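Local atomic coordinates of Abbfa_003403 (PDB entry 4ZXH), a protein that probably assembles a peptide product as a four-domain nonribosomal peptide synthetase, with condensation, adenylation, carrier and thioesterase domains in one chain. Residues E62-D67 with R160-R165; K635-G640 with G818-Y823; E828-Q833 with A843-R848. All blocks are in the same frame, centred on the assembly; numbering follows the deposited sequence.

Contact 1. Residues E62-D67 with R160-R165; sequences EAVMHD and RDVSKR
The guanidinium group of R165 reaches from the last turn of helix 152-165 to the end of helix 56-67 and meets it with both an edge and a face. At the edge, NH2 donates to OD2 of D67 over 3.2 Å, a nearly straight bond (169°) that lies in the guanidinium plane and uses the anti lone pair of the carboxylate, whose own plane is turned 47° from that of the arginine. Over one face sits V64, its CG2 3.7 Å from R165 NE, while CB of A63 comes obliquely to within 3.7 Å of NH1. Both helices belong to the condensation domain, and their short segments run closer to antiparallel than to perpendicular, with axes 11.6 Å apart. The arginine chain is extended from CG to NE, and one turn back on its own helix D161 fixes the rotation of the head: OD2 of D161, also bonded to the Y68 hydroxyl, accepts from R165 NE at 2.9 Å and, on a more bent path, from NH2. Next to the arginine the two valines meet, V64 CG2 lying 4.0 Å from V162 CG2, and the side chain of V162 in turn touches the bound 1,2-dimyristoyl-sn-glycero-3-phosphocholine.

Contact 2. Residues K635-G640 with G818-Y823; sequences KGVRIG and GLAVDY
Strand 635-640 is the middle strand of a small antiparallel sheet in the adenylation domain, and here it receives its edge partner, the short, weakly bonded strand 822-823. V637 and Y823 form a non-hydrogen-bonded pair, followed on the backbone by two bonds at R638: its N donates to D822 O at 3.0 Å, and its O accepts from V821 N, also at 3.0 Å. Y823 CA adds a CH...O contact to G636 O. Beyond the peptide groups, the side chains of R638 and D822 form a salt bridge beside the backbone bonds. The arginine bends at chi3 (79°), which brings NH1 back onto the carboxylate, 2.8 Å from D822 OD2; the guanidinium and carboxylate planes are 31° apart. NH1 also makes a weak hydrogen bond to D822 OD1. V637, on the side of Y823, spreads its two methyls, CG2 lying 3.7 Å from Y823 CE1 and CG1 3.7 Å from A820 CB. The same CB is met by I639 CD1 at 3.6 Å. K635 runs alongside the tyrosine, with CD over the rim of one ring face, while the phenol OH is hydrogen-bonded to E767. Strand 621-627 pairs with the other edge of 635-640, helix 827-833 packs against Y823 through L829 and Q833, and G640 stands at the N-cap of helix 641-655.

Contact 3. Residues E828-Q833 with A843-R848; sequences ELTDAQ and AGRLYR
Q833, the last residue of helix 827-833, meets strand 846-855 through its backbone and its side chain together. Its carbonyl O accepts from R848 N at 3.0 Å, in the carbonyl plane, and the same oxygen receives a CH...O contact from Y847 CA at 3.5 Å. From there the side chain sets out along the strand: CB lies 4.2 Å from Y847 CE1, so the start of the chain rests near the tyrosine ring. At CG the chain folds, chi2 being -54° rather than extended, and this turns the amide toward the next residue of the strand. At its tip, OE1 packs loosely near R848 CB, 4.4 Å away. R848 sends its own extended chain elsewhere, to a salt bridge with E811. One turn earlier on the helix, the T830 methyl CG2 stands 4.0 Å from R845 NH2, near the guanidinium plane; R845 bonds through NH1 to A820 O, and T830 OG1 takes the backbone N of Y823. The arrangement is that of a helix set nearly perpendicular, at 102°, to strand 846-848 of the antiparallel sheet it leads into, through the short strand 834-835 that pairs with 846-855.

In the fold
Contacts 2 and 3 are neighbours, their centres about 11 Å apart, whereas contact 1 lies in the condensation domain, with about 81 Å between its centre and that of contact 2. Contact 2 is the most buried and joins strands through main-chain bonds and apolar packing, with one ion pair. Contact 3, partly buried, rests on a single backbone bond across its segments; its arginines bond outside them. In contact 1, also partly buried, two helices meet mainly through a charged side chain. Strand 822-823 of contact 2 and helix 827-833 of contact 3 follow one another in sequence, and side chains of contact 3 also bond to the backbone of 818-823.

Contact 1. Residues E62-D67 with R160-R165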
loop_
_atom_site.group_PDB
_atom_site.type_symbol
_atom_site.label_atom_id
_atom_site.label_comp_id
_atom_site.label_asym_id
_atom_site.label_seq_id
_atom_site.Cartn_x
_atom_site.Cartn_y
_atom_site.Cartn_z
ATOM N N GLU A 62 -33.349 21.842 -26.352
ATOM C CA GLU A 62 -32.980 21.616 -27.747
ATOM C C GLU A 62 -32.188 22.772 -28.337
ATOM O O GLU A 62 -31.319 22.562 -29.184
ATOM C CB GLU A 62 -34.228 21.361 -28.598
ATOM C CG GLU A 62 -34.706 19.913 -28.556
ATOM C CD GLU A 62 -36.012 19.694 -29.311
ATOM O OE1 GLU A 62 -36.715 20.683 -29.624
ATOM O OE2 GLU A 62 -36.336 18.525 -29.601
ATOM N N ALA A 63 -32.485 23.989 -27.888
ATOM C CA ALA A 63 -31.817 25.188 -28.403
ATOM C C ALA A 63 -30.399 25.298 -27.857
ATOM O O ALA A 63 -29.470 25.686 -28.574
ATOM C CB ALA A 63 -32.608 26.422 -28.052
ATOM N N VAL A 64 -30.246 24.950 -26.581
ATOM C CA VAL A 64 -28.955 25.002 -25.936
ATOM C C VAL A 64 -28.011 23.956 -26.537
ATOM O O VAL A 64 -26.890 24.291 -26.938
ATOM C CB VAL A 64 -29.073 24.794 -24.418
ATOM C CG1 VAL A 64 -27.719 24.471 -23.844
ATOM C CG2 VAL A 64 -29.602 26.041 -23.759
ATOM N N MET A 65 -28.472 22.706 -26.610
ATOM C CA MET A 65 -27.700 21.612 -27.198
ATOM C C MET A 65 -27.185 21.931 -28.611
ATOM O O MET A 65 -26.081 21.537 -28.990
ATOM C CB MET A 65 -28.548 20.335 -27.242
ATOM C CG MET A 65 -28.496 19.450 -25.999
ATOM S SD MET A 65 -29.377 17.892 -26.296
ATOM C CE MET A 65 -28.265 17.171 -27.506
ATOM N N HIS A 66 -28.008 22.628 -29.385
ATOM C CA HIS A 66 -27.676 23.031 -30.750
ATOM C C HIS A 66 -26.645 24.157 -30.794
ATOM O O HIS A 66 -25.771 24.166 -31.656
ATOM C CB HIS A 66 -28.947 23.475 -31.481
ATOM C CG HIS A 66 -28.705 23.989 -32.865
ATOM N ND1 HIS A 66 -28.345 25.295 -33.120
ATOM C CD2 HIS A 66 -28.772 23.375 -34.069
ATOM C CE1 HIS A 66 -28.205 25.467 -34.422
ATOM N NE2 HIS A 66 -28.456 24.316 -35.021
ATOM N N ASP A 67 -26.761 25.106 -29.867
ATOM C CA ASP A 67 -25.905 26.287 -29.859
ATOM C C ASP A 67 -24.501 26.061 -29.282
ATOM O O ASP A 67 -23.575 26.814 -29.597
ATOM C CB ASP A 67 -26.583 27.415 -29.081
ATOM C CG ASP A 67 -27.742 28.046 -29.841
ATOM O OD1 ASP A 67 -27.901 27.781 -31.053
ATOM O OD2 ASP A 67 -28.486 28.832 -29.221
ATOM N N ARG A 160 -25.979 30.958 -16.196
ATOM C CA ARG A 160 -26.484 32.292 -16.374
ATOM C C ARG A 160 -27.248 32.365 -17.692
ATOM O O ARG A 160 -28.372 32.849 -17.737
ATOM C CB ARG A 160 -25.364 33.325 -16.337
ATOM C CG ARG A 160 -25.929 34.748 -16.382
ATOM C CD ARG A 160 -24.940 35.856 -16.103
ATOM N NE ARG A 160 -25.746 37.030 -15.805
ATOM C CZ ARG A 160 -26.148 37.362 -14.581
ATOM N NH1 ARG A 160 -25.776 36.622 -13.530
ATOM N NH2 ARG A 160 -26.924 38.429 -14.407
ATOM N N ASP A 161 -26.646 31.856 -18.758
ATOM C CA ASP A 161 -27.306 31.826 -20.054
ATOM C C ASP A 161 -28.666 31.124 -20.016
ATOM O O ASP A 161 -29.656 31.664 -20.500
ATOM C CB ASP A 161 -26.412 31.142 -21.074
ATOM C CG ASP A 161 -26.852 31.395 -22.495
ATOM O OD1 ASP A 161 -26.684 32.547 -22.982
ATOM O OD2 ASP A 161 -27.340 30.432 -23.125
ATOM N N VAL A 162 -28.728 29.932 -19.433
ATOM C CA VAL A 162 -29.980 29.187 -19.452
ATOM C C VAL A 162 -31.042 29.870 -18.587
ATOM O O VAL A 162 -32.231 29.848 -18.909
ATOM C CB VAL A 162 -29.762 27.745 -19.002
ATOM C CG1 VAL A 162 -31.085 26.998 -18.907
ATOM C CG2 VAL A 162 -28.858 27.058 -19.991
ATOM N N SER A 163 -30.610 30.510 -17.510
ATOM C CA SER A 163 -31.519 31.283 -16.681
ATOM C C SER A 163 -32.157 32.451 -17.447
ATOM O O SER A 163 -33.326 32.772 -17.248
ATOM C CB SER A 163 -30.774 31.801 -15.460
ATOM O OG SER A 163 -30.546 30.756 -14.530
ATOM N N LYS A 164 -31.383 33.094 -18.315
ATOM C CA LYS A 164 -31.923 34.169 -19.125
ATOM C C LYS A 164 -32.974 33.614 -20.083
ATOM O O LYS A 164 -34.043 34.209 -20.273
ATOM C CB LYS A 164 -30.820 34.886 -19.909
ATOM C CG LYS A 164 -31.358 36.005 -20.804
ATOM C CD LYS A 164 -30.266 36.646 -21.635
ATOM C CE LYS A 164 -29.552 35.614 -22.516
ATOM N NZ LYS A 164 -28.432 36.207 -23.325
ATOM N N ARG A 165 -32.668 32.478 -20.695
ATOM C CA ARG A 165 -33.594 31.873 -21.633
ATOM C C ARG A 165 -34.904 31.545 -20.936
ATOM O O ARG A 165 -35.971 31.599 -21.548
ATOM C CB ARG A 165 -32.996 30.624 -22.258
ATOM C CG ARG A 165 -31.788 30.881 -23.138
ATOM C CD ARG A 165 -31.210 29.557 -23.568
ATOM N NE ARG A 165 -29.926 29.671 -24.241
ATOM C CZ ARG A 165 -29.731 29.422 -25.534
ATOM N NH1 ARG A 165 -30.749 29.042 -26.296
ATOM N NH2 ARG A 165 -28.515 29.538 -26.066
#

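Contact 2. Residues K635-G640 with G818-Y823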
loop_
_atom_site.group_PDB
_atom_site.type_symbol
_atom_site.label_atom_id
_atom_site.label_comp_id
_atom_site.label_asym_id
_atom_site.label_seq_id
_atom_site.Cartn_x
_atom_site.Cartn_y
_atom_site.Cartn_z
ATOM N N LYS A 635 19.314 -2.159 34.604
ATOM C CA LYS A 635 18.517 -1.183 35.354
ATOM C C LYS A 635 17.576 -1.895 36.308
ATOM O O LYS A 635 16.719 -2.666 35.886
ATOM C CB LYS A 635 17.677 -0.305 34.426
ATOM C CG LYS A 635 18.425 0.519 33.411
ATOM C CD LYS A 635 17.450 1.462 32.678
ATOM C CE LYS A 635 16.370 0.711 31.874
ATOM N NZ LYS A 635 15.541 1.629 31.027
ATOM N N GLY A 636 17.704 -1.638 37.592
ATOM C CA GLY A 636 16.840 -2.320 38.526
ATOM C C GLY A 636 15.709 -1.420 38.937
ATOM O O GLY A 636 15.941 -0.367 39.518
ATOM N N VAL A 637 14.482 -1.834 38.647
ATOM C CA VAL A 637 13.329 -1.025 38.972
ATOM C C VAL A 637 12.825 -1.417 40.344
ATOM O O VAL A 637 12.371 -2.542 40.544
ATOM C CB VAL A 637 12.203 -1.193 37.921
ATOM C CG1 VAL A 637 10.961 -0.376 38.313
ATOM C CG2 VAL A 637 12.696 -0.792 36.539
ATOM N N ARG A 638 12.918 -0.501 41.301
ATOM C CA ARG A 638 12.491 -0.793 42.667
ATOM C C ARG A 638 11.025 -0.474 42.840
ATOM O O ARG A 638 10.606 0.672 42.713
ATOM C CB ARG A 638 13.315 -0.007 43.688
ATOM C CG ARG A 638 14.735 -0.495 43.849
ATOM C CD ARG A 638 15.557 0.546 44.569
ATOM N NE ARG A 638 15.360 0.552 46.008
ATOM C CZ ARG A 638 15.515 1.622 46.779
ATOM N NH1 ARG A 638 15.816 2.800 46.245
ATOM N NH2 ARG A 638 15.335 1.516 48.088
ATOM N N ILE A 639 10.248 -1.498 43.150
ATOM C CA ILE A 639 8.811 -1.352 43.277
ATOM C C ILE A 639 8.440 -1.486 44.739
ATOM O O ILE A 639 8.931 -2.396 45.434
ATOM C CB ILE A 639 8.068 -2.406 42.417
ATOM C CG1 ILE A 639 8.409 -2.196 40.952
ATOM C CG2 ILE A 639 6.562 -2.305 42.609
ATOM C CD1 ILE A 639 7.928 -0.842 40.414
ATOM N N GLY A 640 7.600 -0.558 45.204
ATOM C CA GLY A 640 7.138 -0.517 46.582
ATOM C C GLY A 640 5.850 -1.296 46.748
ATOM O O GLY A 640 5.175 -1.630 45.771
ATOM N N GLY A 818 1.040 3.900 40.622
ATOM C CA GLY A 818 1.780 2.757 40.105
ATOM C C GLY A 818 3.283 3.001 40.045
ATOM O O GLY A 818 4.077 2.071 39.857
ATOM N N LEU A 819 3.689 4.256 40.217
ATOM C CA LEU A 819 5.076 4.603 39.937
ATOM C C LEU A 819 6.082 3.884 40.824
ATOM O O LEU A 819 5.859 3.695 42.012
ATOM C CB LEU A 819 5.284 6.106 40.053
ATOM C CG LEU A 819 5.334 6.746 38.669
ATOM C CD1 LEU A 819 3.970 6.673 38.001
ATOM C CD2 LEU A 819 5.836 8.169 38.736
ATOM N N ALA A 820 7.196 3.486 40.222
ATOM C CA ALA A 820 8.317 2.928 40.969
ATOM C C ALA A 820 8.888 3.946 41.935
ATOM O O ALA A 820 8.691 5.154 41.761
ATOM C CB ALA A 820 9.388 2.462 40.031
ATOM N N VAL A 821 9.596 3.453 42.949
ATOM C CA VAL A 821 10.338 4.310 43.864
ATOM C C VAL A 821 11.486 5.012 43.128
ATOM O O VAL A 821 11.595 6.251 43.139
ATOM C CB VAL A 821 10.903 3.513 45.041
ATOM C CG1 VAL A 821 11.761 4.419 45.929
ATOM C CG2 VAL A 821 9.777 2.845 45.829
ATOM N N ASP A 822 12.321 4.199 42.478
ATOM C CA ASP A 822 13.416 4.690 41.651
ATOM C C ASP A 822 14.085 3.567 40.852
ATOM O O ASP A 822 13.669 2.410 40.915
ATOM C CB ASP A 822 14.449 5.398 42.523
ATOM C CG ASP A 822 14.958 4.526 43.645
ATOM O OD1 ASP A 822 15.034 3.301 43.457
ATOM O OD2 ASP A 822 15.248 5.064 44.734
ATOM N N TYR A 823 15.114 3.933 40.091
ATOM C CA TYR A 823 16.078 2.980 39.561
ATOM C C TYR A 823 17.172 2.767 40.608
ATOM O O TYR A 823 17.750 3.740 41.126
ATOM C CB TYR A 823 16.690 3.485 38.250
ATOM C CG TYR A 823 15.764 3.479 37.047
ATOM C CD1 TYR A 823 15.202 2.297 36.586
ATOM C CD2 TYR A 823 15.482 4.652 36.352
ATOM C CE1 TYR A 823 14.360 2.281 35.475
ATOM C CE2 TYR A 823 14.647 4.644 35.237
ATOM C CZ TYR A 823 14.086 3.457 34.808
ATOM O OH TYR A 823 13.261 3.434 33.704
#

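Contact 3. Residues E828-Q833 with A843-R848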
loop_
_atom_site.group_PDB
_atom_site.type_symbol
_atom_site.label_atom_id
_atom_site.label_comp_id
_atom_site.label_asym_id
_atom_site.label_seq_id
_atom_site.Cartn_x
_atom_site.Cartn_y
_atom_site.Cartn_z
ATOM N N GLU A 828 20.383 9.929 38.867
ATOM C CA GLU A 828 20.289 10.920 37.794
ATOM C C GLU A 828 19.356 10.406 36.705
ATOM O O GLU A 828 18.602 11.182 36.101
ATOM C CB GLU A 828 21.671 11.244 37.212
ATOM N N LEU A 829 19.402 9.096 36.459
ATOM C CA LEU A 829 18.494 8.481 35.495
ATOM C C LEU A 829 17.078 8.548 36.043
ATOM O O LEU A 829 16.128 8.857 35.314
ATOM C CB LEU A 829 18.874 7.028 35.203
ATOM C CG LEU A 829 18.001 6.327 34.149
ATOM C CD1 LEU A 829 18.350 6.818 32.753
ATOM C CD2 LEU A 829 18.096 4.809 34.221
ATOM N N THR A 830 16.952 8.255 37.336
ATOM C CA THR A 830 15.669 8.315 38.035
ATOM C C THR A 830 15.072 9.710 37.953
ATOM O O THR A 830 13.865 9.877 37.824
ATOM C CB THR A 830 15.809 7.925 39.524
ATOM O OG1 THR A 830 16.276 6.573 39.639
ATOM C CG2 THR A 830 14.476 8.059 40.243
ATOM N N ASP A 831 15.933 10.715 38.011
ATOM C CA ASP A 831 15.457 12.078 38.107
ATOM C C ASP A 831 15.013 12.565 36.740
ATOM O O ASP A 831 14.192 13.467 36.641
ATOM C CB ASP A 831 16.532 12.989 38.691
ATOM C CG ASP A 831 15.982 14.343 39.089
ATOM O OD1 ASP A 831 15.241 14.397 40.094
ATOM O OD2 ASP A 831 16.279 15.345 38.394
ATOM N N ALA A 832 15.543 11.950 35.691
ATOM C CA ALA A 832 15.195 12.335 34.322
ATOM C C ALA A 832 13.950 11.607 33.801
ATOM O O ALA A 832 13.173 12.182 33.040
ATOM C CB ALA A 832 16.376 12.081 33.393
ATOM N N GLN A 833 13.772 10.347 34.202
ATOM C CA GLN A 833 12.631 9.544 33.762
ATOM C C GLN A 833 11.408 9.699 34.676
ATOM O O GLN A 833 10.277 9.471 34.234
ATOM C CB GLN A 833 13.011 8.062 33.683
ATOM C CG GLN A 833 14.177 7.766 32.778
ATOM C CD GLN A 833 13.975 8.312 31.380
ATOM O OE1 GLN A 833 13.198 7.768 30.579
ATOM N NE2 GLN A 833 14.671 9.401 31.075
ATOM N N ALA A 843 -0.550 17.247 38.328
ATOM C CA ALA A 843 -0.556 15.838 37.949
ATOM C C ALA A 843 0.437 14.997 38.753
ATOM O O ALA A 843 0.535 13.782 38.555
ATOM C CB ALA A 843 -0.269 15.707 36.469
ATOM N N GLY A 844 1.168 15.650 39.653
ATOM C CA GLY A 844 2.149 14.984 40.481
ATOM C C GLY A 844 3.305 14.391 39.702
ATOM O O GLY A 844 3.577 14.770 38.560
ATOM N N ARG A 845 3.991 13.454 40.343
ATOM C CA ARG A 845 5.110 12.757 39.743
ATOM C C ARG A 845 4.631 11.896 38.567
ATOM O O ARG A 845 3.585 11.242 38.652
ATOM C CB ARG A 845 5.804 11.909 40.809
ATOM C CG ARG A 845 7.188 11.396 40.453
ATOM C CD ARG A 845 7.862 10.907 41.715
ATOM N NE ARG A 845 9.173 10.306 41.503
ATOM C CZ ARG A 845 9.416 9.003 41.606
ATOM N NH1 ARG A 845 8.433 8.159 41.920
ATOM N NH2 ARG A 845 10.646 8.545 41.413
ATOM N N LEU A 846 5.388 11.926 37.470
ATOM C CA LEU A 846 5.044 11.191 36.252
ATOM C C LEU A 846 6.219 10.394 35.714
ATOM O O LEU A 846 7.379 10.710 35.980
ATOM C CB LEU A 846 4.567 12.128 35.145
ATOM C CG LEU A 846 3.481 13.162 35.381
ATOM C CD1 LEU A 846 3.292 13.973 34.103
ATOM C CD2 LEU A 846 2.206 12.467 35.779
ATOM N N TYR A 847 5.907 9.367 34.932
ATOM C CA TYR A 847 6.931 8.531 34.335
ATOM C C TYR A 847 6.895 8.620 32.825
ATOM O O TYR A 847 5.834 8.532 32.203
ATOM C CB TYR A 847 6.784 7.066 34.769
ATOM C CG TYR A 847 7.663 6.145 33.940
ATOM C CD1 TYR A 847 9.053 6.149 34.093
ATOM C CD2 TYR A 847 7.112 5.299 32.986
ATOM C CE1 TYR A 847 9.865 5.320 33.316
ATOM C CE2 TYR A 847 7.914 4.472 32.212
ATOM C CZ TYR A 847 9.286 4.483 32.385
ATOM O OH TYR A 847 10.062 3.660 31.614
ATOM N N ARG A 848 8.076 8.787 32.246
ATOM C CA ARG A 848 8.265 8.948 30.808
ATOM C C ARG A 848 8.542 7.592 30.133
ATOM O O ARG A 848 9.611 6.979 30.325
ATOM C CB ARG A 848 9.410 9.930 30.586
ATOM C CG ARG A 848 9.807 10.130 29.178
ATOM C CD ARG A 848 10.903 11.161 29.062
ATOM N NE ARG A 848 10.865 11.744 27.730
ATOM C CZ ARG A 848 11.467 12.875 27.402
ATOM N NH1 ARG A 848 12.167 13.527 28.322
ATOM N NH2 ARG A 848 11.371 13.341 26.164
#